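Side-chain contacts in citrate synthase (Sulfolobus solfataricus, PDB 1O7X), which belongs to the citrate synthase family of mostly helical enzymes and forms an assembly of two protein chains in this structure: residues K60-N63 with D64-K68; V131-V134 with Y135-K138; E147-S151 with F152-F156; M173-A176 with L177-Y180. All blocks are in the same frame, centred on the assembly; numbering follows the deposited sequence.

Contact 1 of 4, residues K60-N63 with D64-K68; sequences KELN and DLKAK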
loop_
_atom_site.group_PDB
_atom_site.type_symbol
_atom_site.label_atom_id
_atom_site.label_comp_id
_atom_site.label_asym_id
_atom_site.label_seq_id
_atom_site.Cartn_x
_atom_site.Cartn_y
_atom_site.Cartn_z
ATOM N N LYS A 60 23.633 -4.854 -28.032
ATOM C CA LYS A 60 24.483 -4.460 -26.904
ATOM C C LYS A 60 23.702 -3.743 -25.811
ATOM O O LYS A 60 24.091 -3.721 -24.645
ATOM C CB LYS A 60 25.668 -3.612 -27.339
ATOM C CG LYS A 60 25.521 -2.111 -27.400
ATOM C CD LYS A 60 24.386 -1.687 -28.318
ATOM C CE LYS A 60 24.541 -0.270 -28.845
ATOM N NZ LYS A 60 25.757 -0.174 -29.715
ATOM N N GLU A 61 22.579 -3.143 -26.210
ATOM C CA GLU A 61 21.694 -2.452 -25.277
ATOM C C GLU A 61 21.183 -3.513 -24.299
ATOM O O GLU A 61 21.282 -3.370 -23.080
ATOM C CB GLU A 61 20.527 -1.801 -25.997
ATOM C CG GLU A 61 20.830 -0.466 -26.642
ATOM C CD GLU A 61 19.657 0.055 -27.449
ATOM O OE1 GLU A 61 18.869 -0.776 -27.945
ATOM O OE2 GLU A 61 19.527 1.291 -27.576
ATOM N N LEU A 62 20.749 -4.639 -24.882
ATOM C CA LEU A 62 20.306 -5.746 -24.056
ATOM C C LEU A 62 21.441 -6.272 -23.191
ATOM O O LEU A 62 21.199 -6.704 -22.056
ATOM C CB LEU A 62 19.725 -6.862 -24.918
ATOM C CG LEU A 62 19.190 -8.070 -24.144
ATOM C CD1 LEU A 62 17.996 -8.670 -24.863
ATOM C CD2 LEU A 62 20.286 -9.105 -23.958
ATOM N N ASN A 63 22.706 -6.238 -23.711
ATOM C CA ASN A 63 23.798 -6.815 -22.898
ATOM C C ASN A 63 24.127 -5.897 -21.737
ATOM O O ASN A 63 24.459 -6.435 -20.686
ATOM C CB ASN A 63 24.989 -7.123 -23.785
ATOM C CG ASN A 63 26.141 -7.877 -23.153
ATOM O OD1 ASN A 63 26.163 -8.371 -21.975
ATOM N ND2 ASN A 63 27.223 -8.024 -23.980
ATOM N N ASP A 64 24.041 -4.589 -21.891
ATOM C CA ASP A 64 24.328 -3.702 -20.772
ATOM C C ASP A 64 23.243 -3.925 -19.713
ATOM O O ASP A 64 23.593 -4.232 -18.573
ATOM C CB ASP A 64 24.379 -2.214 -21.082
ATOM C CG ASP A 64 25.164 -1.861 -22.331
ATOM O OD1 ASP A 64 26.348 -2.276 -22.355
ATOM O OD2 ASP A 64 24.579 -1.207 -23.223
ATOM N N LEU A 65 21.969 -3.859 -20.103
ATOM C CA LEU A 65 20.897 -4.113 -19.144
ATOM C C LEU A 65 21.219 -5.372 -18.346
ATOM O O LEU A 65 21.294 -5.374 -17.119
ATOM C CB LEU A 65 19.537 -4.213 -19.821
ATOM C CG LEU A 65 18.334 -4.726 -19.032
ATOM C CD1 LEU A 65 17.761 -3.657 -18.133
ATOM C CD2 LEU A 65 17.212 -5.178 -19.964
ATOM N N LYS A 66 21.506 -6.459 -19.044
ATOM C CA LYS A 66 21.852 -7.741 -18.455
ATOM C C LYS A 66 22.918 -7.604 -17.381
ATOM O O LYS A 66 22.799 -8.161 -16.297
ATOM C CB LYS A 66 22.322 -8.694 -19.552
ATOM C CG LYS A 66 21.175 -9.316 -20.344
ATOM C CD LYS A 66 21.725 -10.531 -21.083
ATOM C CE LYS A 66 20.635 -11.458 -21.571
ATOM N NZ LYS A 66 21.235 -12.700 -22.145
ATOM N N ALA A 67 23.969 -6.857 -17.703
ATOM C CA ALA A 67 25.059 -6.588 -16.784
ATOM C C ALA A 67 24.501 -5.811 -15.589
ATOM O O ALA A 67 24.695 -6.192 -14.438
ATOM C CB ALA A 67 26.166 -5.816 -17.464
ATOM N N LYS A 68 23.740 -4.764 -15.893
ATOM C CA LYS A 68 23.106 -4.009 -14.812
ATOM C C LYS A 68 22.367 -4.993 -13.919
ATOM O O LYS A 68 22.781 -5.106 -12.753
ATOM C CB LYS A 68 22.287 -2.851 -15.354
ATOM C CG LYS A 68 21.910 -1.837 -14.282
ATOM C CD LYS A 68 23.008 -0.820 -14.026
ATOM C CE LYS A 68 22.994 -0.391 -12.557
ATOM N NZ LYS A 68 24.359 -0.538 -11.959
#
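In L62, CG stands anti to the backbone N (chi1 -178°), which holds the branched end outward at its own level on the helix. In K66, CG lies beside its own backbone N (chi1 -79°), and this turns the extended arm back along the helix, where its CD and CE meet the leucine. The two side chains cross obliquely. Methyl CD2 of L62 touches the aliphatic part of the lysine, 3.4 Å from K66 CE and 3.5 Å from K66 CD. The contact is apolar although K66 ends in a charge. Its NZ reaches on to the carbonyl O of D150. On another side of the helix, the carboxylate of D64 lies by the preceding turn. It makes no salt bridge with K60: K60 NZ and D64 OD2 are 6.7 Å apart. The carboxylate of E61 also looks backwards, and its OE1 accepts from T58 N. L65 is the buried residue here, packed on Y49 and I121. Backbone bonds tie the turns together, among them K66 N to L62 O at 3.0 Å and L65 N to E61 O at 3.1 Å. This i to i+4 pattern is that of a regular surface alpha-helix, here helix 59-70.

Contact 2 of 4, residues V131-V134 with Y135-K138; sequences VANV and YRRK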
loop_
_atom_site.group_PDB
_atom_site.type_symbol
_atom_site.label_atom_id
_atom_site.label_comp_id
_atom_site.label_asym_id
_atom_site.label_seq_id
_atom_site.Cartn_x
_atom_site.Cartn_y
_atom_site.Cartn_z
ATOM N N VAL A 131 11.923 -12.876 -3.594
ATOM C CA VAL A 131 11.149 -14.062 -3.927
ATOM C C VAL A 131 11.912 -15.348 -3.686
ATOM O O VAL A 131 11.426 -16.318 -3.063
ATOM C CB VAL A 131 10.708 -13.941 -5.385
ATOM C CG1 VAL A 131 9.792 -15.078 -5.786
ATOM C CG2 VAL A 131 9.996 -12.609 -5.551
ATOM N N ALA A 132 13.176 -15.388 -4.122
ATOM C CA ALA A 132 13.953 -16.611 -3.892
ATOM C C ALA A 132 14.012 -16.897 -2.403
ATOM O O ALA A 132 13.711 -18.023 -2.000
ATOM C CB ALA A 132 15.316 -16.464 -4.542
ATOM N N ASN A 133 14.346 -15.876 -1.594
ATOM C CA ASN A 133 14.491 -16.059 -0.147
ATOM C C ASN A 133 13.242 -16.160 0.681
ATOM O O ASN A 133 13.271 -16.749 1.764
ATOM C CB ASN A 133 15.459 -14.999 0.386
ATOM C CG ASN A 133 16.821 -15.400 -0.189
ATOM O OD1 ASN A 133 17.337 -16.422 0.262
ATOM N ND2 ASN A 133 17.301 -14.632 -1.149
ATOM N N VAL A 134 12.103 -15.708 0.171
ATOM C CA VAL A 134 10.839 -15.912 0.902
ATOM C C VAL A 134 10.573 -17.419 0.810
ATOM O O VAL A 134 10.116 -18.033 1.772
ATOM C CB VAL A 134 9.688 -15.116 0.295
ATOM C CG1 VAL A 134 8.334 -15.712 0.672
ATOM C CG2 VAL A 134 9.782 -13.654 0.687
ATOM N N TYR A 135 10.867 -17.994 -0.366
ATOM C CA TYR A 135 10.757 -19.419 -0.546
ATOM C C TYR A 135 11.687 -20.199 0.380
ATOM O O TYR A 135 11.229 -21.118 1.071
ATOM C CB TYR A 135 11.093 -19.794 -1.991
ATOM C CG TYR A 135 11.180 -21.283 -2.219
ATOM C CD1 TYR A 135 10.140 -22.113 -1.812
ATOM C CD2 TYR A 135 12.291 -21.877 -2.802
ATOM C CE1 TYR A 135 10.176 -23.476 -2.022
ATOM C CE2 TYR A 135 12.351 -23.250 -2.998
ATOM C CZ TYR A 135 11.285 -24.038 -2.630
ATOM O OH TYR A 135 11.292 -25.401 -2.846
ATOM N N ARG A 136 12.987 -19.841 0.394
ATOM C CA ARG A 136 13.900 -20.584 1.256
ATOM C C ARG A 136 13.460 -20.568 2.707
ATOM O O ARG A 136 13.503 -21.587 3.370
ATOM C CB ARG A 136 15.336 -20.115 1.162
ATOM C CG ARG A 136 15.822 -19.918 -0.256
ATOM C CD ARG A 136 17.349 -19.884 -0.275
ATOM N NE ARG A 136 17.828 -21.010 -1.040
ATOM C CZ ARG A 136 18.354 -22.154 -0.654
ATOM N NH1 ARG A 136 18.531 -22.417 0.630
ATOM N NH2 ARG A 136 18.686 -23.032 -1.592
ATOM N N ARG A 137 12.986 -19.442 3.201
ATOM C CA ARG A 137 12.591 -19.277 4.591
ATOM C C ARG A 137 11.343 -20.055 4.927
ATOM O O ARG A 137 11.149 -20.408 6.093
ATOM C CB ARG A 137 12.442 -17.783 4.867
ATOM C CG ARG A 137 11.196 -17.357 5.612
ATOM C CD ARG A 137 11.519 -16.911 7.011
ATOM N NE ARG A 137 10.671 -17.546 8.015
ATOM C CZ ARG A 137 11.195 -18.257 9.004
ATOM N NH1 ARG A 137 12.500 -18.410 9.100
ATOM N NH2 ARG A 137 10.490 -18.843 9.934
ATOM N N LYS A 138 10.473 -20.297 3.957
ATOM C CA LYS A 138 9.236 -21.019 4.203
ATOM C C LYS A 138 9.469 -22.528 4.159
ATOM O O LYS A 138 8.592 -23.305 4.540
ATOM C CB LYS A 138 8.135 -20.612 3.236
ATOM C CG LYS A 138 7.635 -19.191 3.206
ATOM C CD LYS A 138 6.185 -19.074 2.721
ATOM C CE LYS A 138 5.270 -19.504 3.826
ATOM N NZ LYS A 138 4.059 -20.236 3.465
#
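N133 and R136 meet one turn apart in a largely buried turn of helix 116-138, in this mostly helical fold. The oxygen OD1 of N133 lies against the aliphatic arm of R136, 3.5 Å from R136 CD and 3.8 Å from R136 CG. The two groups are not stacked: the amide and guanidinium planes are 52° apart. CG of R136 stands beside its own backbone N (chi1 -46°), which brings the start of the arm back to the preceding turn, with R136 CG 3.3 Å from A132 O. The chain then bends at chi3 and takes the guanidinium group to other carbonyls. R136 NE donates to A159 O and NH1 to K142 O, while N133 ND2 donates to R144 O, and these bonds supply buried polar groups with partners and tie the helix to the segments around it. N133 ND2 also donates to T129 O, a bond within the helix.

Y135 leaves the helix in a different direction. Its CB lies beside A132 O on the way out. The Y135 ring meets F325 edge-to-face, and V134 packs on A92, L95 and L96 of helix 92-106. Regular backbone bonds run through the turn. Y135 N donates to V131 O at 3.2 Å, R136 N to A132 O at 3.1 Å and R137 N to N133 O at 3.1 Å. K138 N gives a weak bond to V134 O, 3.2 Å long.

Contact 3 of 4, residues E147-S151 with F152-F156; sequences EPSDS and FAKSF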
loop_
_atom_site.group_PDB
_atom_site.type_symbol
_atom_site.label_atom_id
_atom_site.label_comp_id
_atom_site.label_asym_id
_atom_site.label_seq_id
_atom_site.Cartn_x
_atom_site.Cartn_y
_atom_site.Cartn_z
ATOM N N GLU A 147 23.404 -15.256 -8.132
ATOM C CA GLU A 147 24.697 -14.837 -8.659
ATOM C C GLU A 147 24.534 -14.473 -10.138
ATOM O O GLU A 147 23.615 -14.935 -10.812
ATOM C CB GLU A 147 25.767 -15.911 -8.600
ATOM C CG GLU A 147 26.047 -16.543 -7.254
ATOM C CD GLU A 147 26.339 -18.031 -7.388
ATOM O OE1 GLU A 147 26.381 -18.529 -8.541
ATOM O OE2 GLU A 147 26.509 -18.678 -6.323
ATOM N N PRO A 148 25.480 -13.683 -10.608
ATOM C CA PRO A 148 25.492 -13.285 -12.003
ATOM C C PRO A 148 25.517 -14.543 -12.864
ATOM O O PRO A 148 26.154 -15.545 -12.548
ATOM C CB PRO A 148 26.726 -12.426 -12.133
ATOM C CG PRO A 148 27.040 -11.953 -10.748
ATOM C CD PRO A 148 26.611 -13.094 -9.858
ATOM N N SER A 149 24.772 -14.512 -13.959
ATOM C CA SER A 149 24.671 -15.590 -14.916
ATOM C C SER A 149 24.209 -15.010 -16.257
ATOM O O SER A 149 23.978 -13.814 -16.415
ATOM C CB SER A 149 23.764 -16.716 -14.458
ATOM O OG SER A 149 22.546 -16.846 -15.167
ATOM N N ASP A 150 24.078 -15.924 -17.216
ATOM C CA ASP A 150 23.669 -15.646 -18.579
ATOM C C ASP A 150 22.212 -15.207 -18.606
ATOM O O ASP A 150 21.880 -14.484 -19.555
ATOM C CB ASP A 150 23.906 -16.796 -19.556
ATOM C CG ASP A 150 23.700 -18.173 -18.969
ATOM O OD1 ASP A 150 23.278 -18.325 -17.801
ATOM O OD2 ASP A 150 23.943 -19.210 -19.638
ATOM N N SER A 151 21.388 -15.594 -17.634
ATOM C CA SER A 151 20.018 -15.091 -17.629
ATOM C C SER A 151 19.521 -14.862 -16.207
ATOM O O SER A 151 20.108 -15.285 -15.211
ATOM C CB SER A 151 19.070 -16.018 -18.375
ATOM O OG SER A 151 18.513 -16.953 -17.474
ATOM N N PHE A 152 18.384 -14.173 -16.134
ATOM C CA PHE A 152 17.689 -13.887 -14.864
ATOM C C PHE A 152 16.932 -15.134 -14.441
ATOM O O PHE A 152 17.042 -15.534 -13.282
ATOM C CB PHE A 152 16.825 -12.662 -15.029
ATOM C CG PHE A 152 15.866 -12.260 -13.964
ATOM C CD1 PHE A 152 16.157 -11.199 -13.113
ATOM C CD2 PHE A 152 14.626 -12.876 -13.836
ATOM C CE1 PHE A 152 15.262 -10.785 -12.149
ATOM C CE2 PHE A 152 13.734 -12.471 -12.860
ATOM C CZ PHE A 152 14.046 -11.419 -12.022
ATOM N N ALA A 153 16.255 -15.837 -15.350
ATOM C CA ALA A 153 15.600 -17.091 -14.956
ATOM C C ALA A 153 16.616 -18.055 -14.342
ATOM O O ALA A 153 16.443 -18.602 -13.233
ATOM C CB ALA A 153 14.895 -17.693 -16.151
ATOM N N LYS A 154 17.752 -18.260 -15.019
ATOM C CA LYS A 154 18.805 -19.129 -14.485
ATOM C C LYS A 154 19.164 -18.588 -13.105
ATOM O O LYS A 154 19.014 -19.275 -12.108
ATOM C CB LYS A 154 19.987 -19.185 -15.433
ATOM C CG LYS A 154 21.216 -19.989 -15.064
ATOM C CD LYS A 154 21.854 -20.554 -16.321
ATOM C CE LYS A 154 23.255 -21.110 -16.145
ATOM N NZ LYS A 154 24.298 -20.382 -16.920
ATOM N N SER A 155 19.515 -17.321 -12.984
ATOM C CA SER A 155 19.853 -16.765 -11.688
ATOM C C SER A 155 18.865 -17.091 -10.581
ATOM O O SER A 155 19.268 -17.559 -9.510
ATOM C CB SER A 155 20.066 -15.251 -11.812
ATOM O OG SER A 155 21.423 -15.037 -12.210
ATOM N N PHE A 156 17.576 -16.867 -10.815
ATOM C CA PHE A 156 16.517 -17.086 -9.848
ATOM C C PHE A 156 16.365 -18.544 -9.466
ATOM O O PHE A 156 16.305 -18.837 -8.279
ATOM C CB PHE A 156 15.197 -16.524 -10.378
ATOM C CG PHE A 156 13.987 -16.759 -9.522
ATOM C CD1 PHE A 156 13.758 -16.019 -8.380
ATOM C CD2 PHE A 156 13.050 -17.708 -9.870
ATOM C CE1 PHE A 156 12.625 -16.230 -7.620
ATOM C CE2 PHE A 156 11.910 -17.929 -9.129
ATOM C CZ PHE A 156 11.693 -17.184 -7.993
#
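E147 touches S155 through its backbone, where the loop 147-151 leads into the N-cap of helix 152-161. The S155 hydroxyl OG donates to E147 O at 2.6 Å, with the donor 19° from the carbonyl plane. This bond ties the incoming loop to the first turn of the helix. After P148 comes S149. Its OG lies alongside the lysine arm, 3.4 Å from K154 CG, while its backbone N is bonded to N70 OD1.

D150 is next. Its CG stands between the backbone N and the carbonyl carbon (chi1 36°). From there the carboxylate meets the end of K154, and the two side chains cross at about a right angle. D150 OD1 and K154 NZ form a salt bridge. Its modelled length of 2.5 Å is very short, and at this resolution the exact value is doubtful. K154 starts with CG anti to its backbone N and bends at chi2 and chi4 to reach the acid. An acidic group beside the start of a helix would also be expected to suit the positive end of the helix dipole.

S151 is the N-cap residue. Its carbonyl O takes the first i to i+4 bond of the helix, from S155 N at 3.1 Å. F152 N is held by E45 OE2. The capping bond itself runs from K154 N to S151 OG, 2.9 Å long and nearly straight at 168°.

Contact 4 of 4, residues M173-A176 with L177-Y180; sequences MDKA and LILY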
loop_
_atom_site.group_PDB
_atom_site.type_symbol
_atom_site.label_atom_id
_atom_site.label_comp_id
_atom_site.label_asym_id
_atom_site.label_seq_id
_atom_site.Cartn_x
_atom_site.Cartn_y
_atom_site.Cartn_z
ATOM N N MET A 173 10.690 -20.912 -16.724
ATOM C CA MET A 173 10.701 -19.790 -15.803
ATOM C C MET A 173 10.733 -18.471 -16.579
ATOM O O MET A 173 9.875 -17.612 -16.343
ATOM C CB MET A 173 11.883 -19.806 -14.826
ATOM C CG MET A 173 11.655 -18.812 -13.676
ATOM S SD MET A 173 10.107 -19.199 -12.833
ATOM C CE MET A 173 9.255 -17.639 -12.777
ATOM N N ASP A 174 11.703 -18.297 -17.467
ATOM C CA ASP A 174 11.865 -17.114 -18.289
ATOM C C ASP A 174 10.649 -16.740 -19.125
ATOM O O ASP A 174 10.392 -15.546 -19.318
ATOM C CB ASP A 174 13.092 -17.286 -19.202
ATOM C CG ASP A 174 13.236 -16.183 -20.240
ATOM O OD1 ASP A 174 12.870 -16.416 -21.421
ATOM O OD2 ASP A 174 13.693 -15.071 -19.867
ATOM N N LYS A 175 9.890 -17.696 -19.652
ATOM C CA LYS A 175 8.710 -17.375 -20.458
ATOM C C LYS A 175 7.534 -16.967 -19.566
ATOM O O LYS A 175 6.727 -16.095 -19.896
ATOM C CB LYS A 175 8.270 -18.516 -21.377
ATOM C CG LYS A 175 9.301 -18.997 -22.365
ATOM C CD LYS A 175 10.022 -17.860 -23.063
ATOM C CE LYS A 175 11.289 -18.413 -23.705
ATOM N NZ LYS A 175 12.253 -17.302 -23.961
ATOM N N ALA A 176 7.522 -17.606 -18.389
ATOM C CA ALA A 176 6.548 -17.309 -17.356
ATOM C C ALA A 176 6.578 -15.811 -17.020
ATOM O O ALA A 176 5.527 -15.184 -16.948
ATOM C CB ALA A 176 6.852 -18.101 -16.095
ATOM N N LEU A 177 7.783 -15.293 -16.849
ATOM C CA LEU A 177 8.045 -13.913 -16.505
ATOM C C LEU A 177 7.513 -12.943 -17.545
ATOM O O LEU A 177 6.827 -11.969 -17.190
ATOM C CB LEU A 177 9.528 -13.679 -16.226
ATOM C CG LEU A 177 10.164 -14.464 -15.068
ATOM C CD1 LEU A 177 11.668 -14.285 -15.044
ATOM C CD2 LEU A 177 9.557 -14.058 -13.736
ATOM N N ILE A 178 7.789 -13.211 -18.826
ATOM C CA ILE A 178 7.242 -12.418 -19.912
ATOM C C ILE A 178 5.717 -12.503 -19.895
ATOM O O ILE A 178 5.037 -11.490 -20.100
ATOM C CB ILE A 178 7.663 -12.950 -21.304
ATOM C CG1 ILE A 178 9.194 -13.015 -21.391
ATOM C CG2 ILE A 178 7.076 -12.141 -22.454
ATOM C CD1 ILE A 178 9.697 -14.069 -22.369
ATOM N N LEU A 179 5.180 -13.712 -19.725
ATOM C CA LEU A 179 3.729 -13.851 -19.789
ATOM C C LEU A 179 2.945 -13.132 -18.704
ATOM O O LEU A 179 1.802 -12.781 -19.018
ATOM C CB LEU A 179 3.345 -15.329 -19.795
ATOM C CG LEU A 179 3.588 -16.116 -21.090
ATOM C CD1 LEU A 179 3.440 -17.621 -20.837
ATOM C CD2 LEU A 179 2.635 -15.663 -22.182
ATOM N N TYR A 180 3.455 -12.900 -17.494
ATOM C CA TYR A 180 2.654 -12.291 -16.451
ATOM C C TYR A 180 2.982 -10.816 -16.215
ATOM O O TYR A 180 2.446 -10.175 -15.302
ATOM C CB TYR A 180 2.816 -13.031 -15.138
ATOM C CG TYR A 180 1.854 -14.110 -14.749
ATOM C CD1 TYR A 180 2.332 -15.235 -14.079
ATOM C CD2 TYR A 180 0.499 -14.041 -15.018
ATOM C CE1 TYR A 180 1.472 -16.251 -13.698
ATOM C CE2 TYR A 180 -0.361 -15.047 -14.621
ATOM C CZ TYR A 180 0.131 -16.148 -13.972
ATOM O OH TYR A 180 -0.712 -17.160 -13.583
#
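L177, A176 and K175 carry most of this contact along this buried stretch of helix 167-180. L177 reaches back one turn to M173. Its CG lies beside its own backbone N (chi1 -61°), which sets the branch next to the methionine end. M173 bends at chi2 and chi3, and its methyl CE comes 3.7 Å from L177 CD2. The L177 branch point also rests on the backbone, with L177 CG 3.4 Å from M173 O. L177 N also donates to M173 O at 3.2 Å.

A176 is small, and its methyl packs on F320. Its carbonyl O takes a weak bond from Y180 N at 3.1 Å. Y180 OH is hydrogen-bonded to S316 OG and D313 OD1.

The K175 arm runs alongside I178 in the same direction. K175 CD is 3.9 Å from I178 CD1. The arm ends in a salt bridge with its neighbour, K175 NZ to D174 OD1 at 2.8 Å, and the oxygen is met nearly along its C-O bond. NZ also donates to G42 O, while D174 OD2 accepts from Y44 N. The carbonyl O of K175 takes the bond from L179 N at 2.8 Å.

The chemistry is thus mixed. Apolar groups pack along the helix, and the buried charge of D174 is probably balanced by K175 and by a backbone N-H.

In the fold
Contact 1 is at the surface, contact 3 is partly buried, and contacts 2 and 4 are buried. Each is local. Contacts 1, 2 and 4 lie within helices 59-70, 116-138 and 167-180, whereas contact 3 is the start of helix 152-161. Contact 3 touches all the others. Its loop meets contact 1. Its F156 packs on V131 and A132 of contact 2, and its F152 and A153 pack on L177, D174 and M173 of contact 4. Chemistry follows place. Contact 1 pairs a leucine with a lysine arm, contact 3 relies on capping and charge, and buried contacts 2 and 4 send polar ends to partners on neighbouring segments.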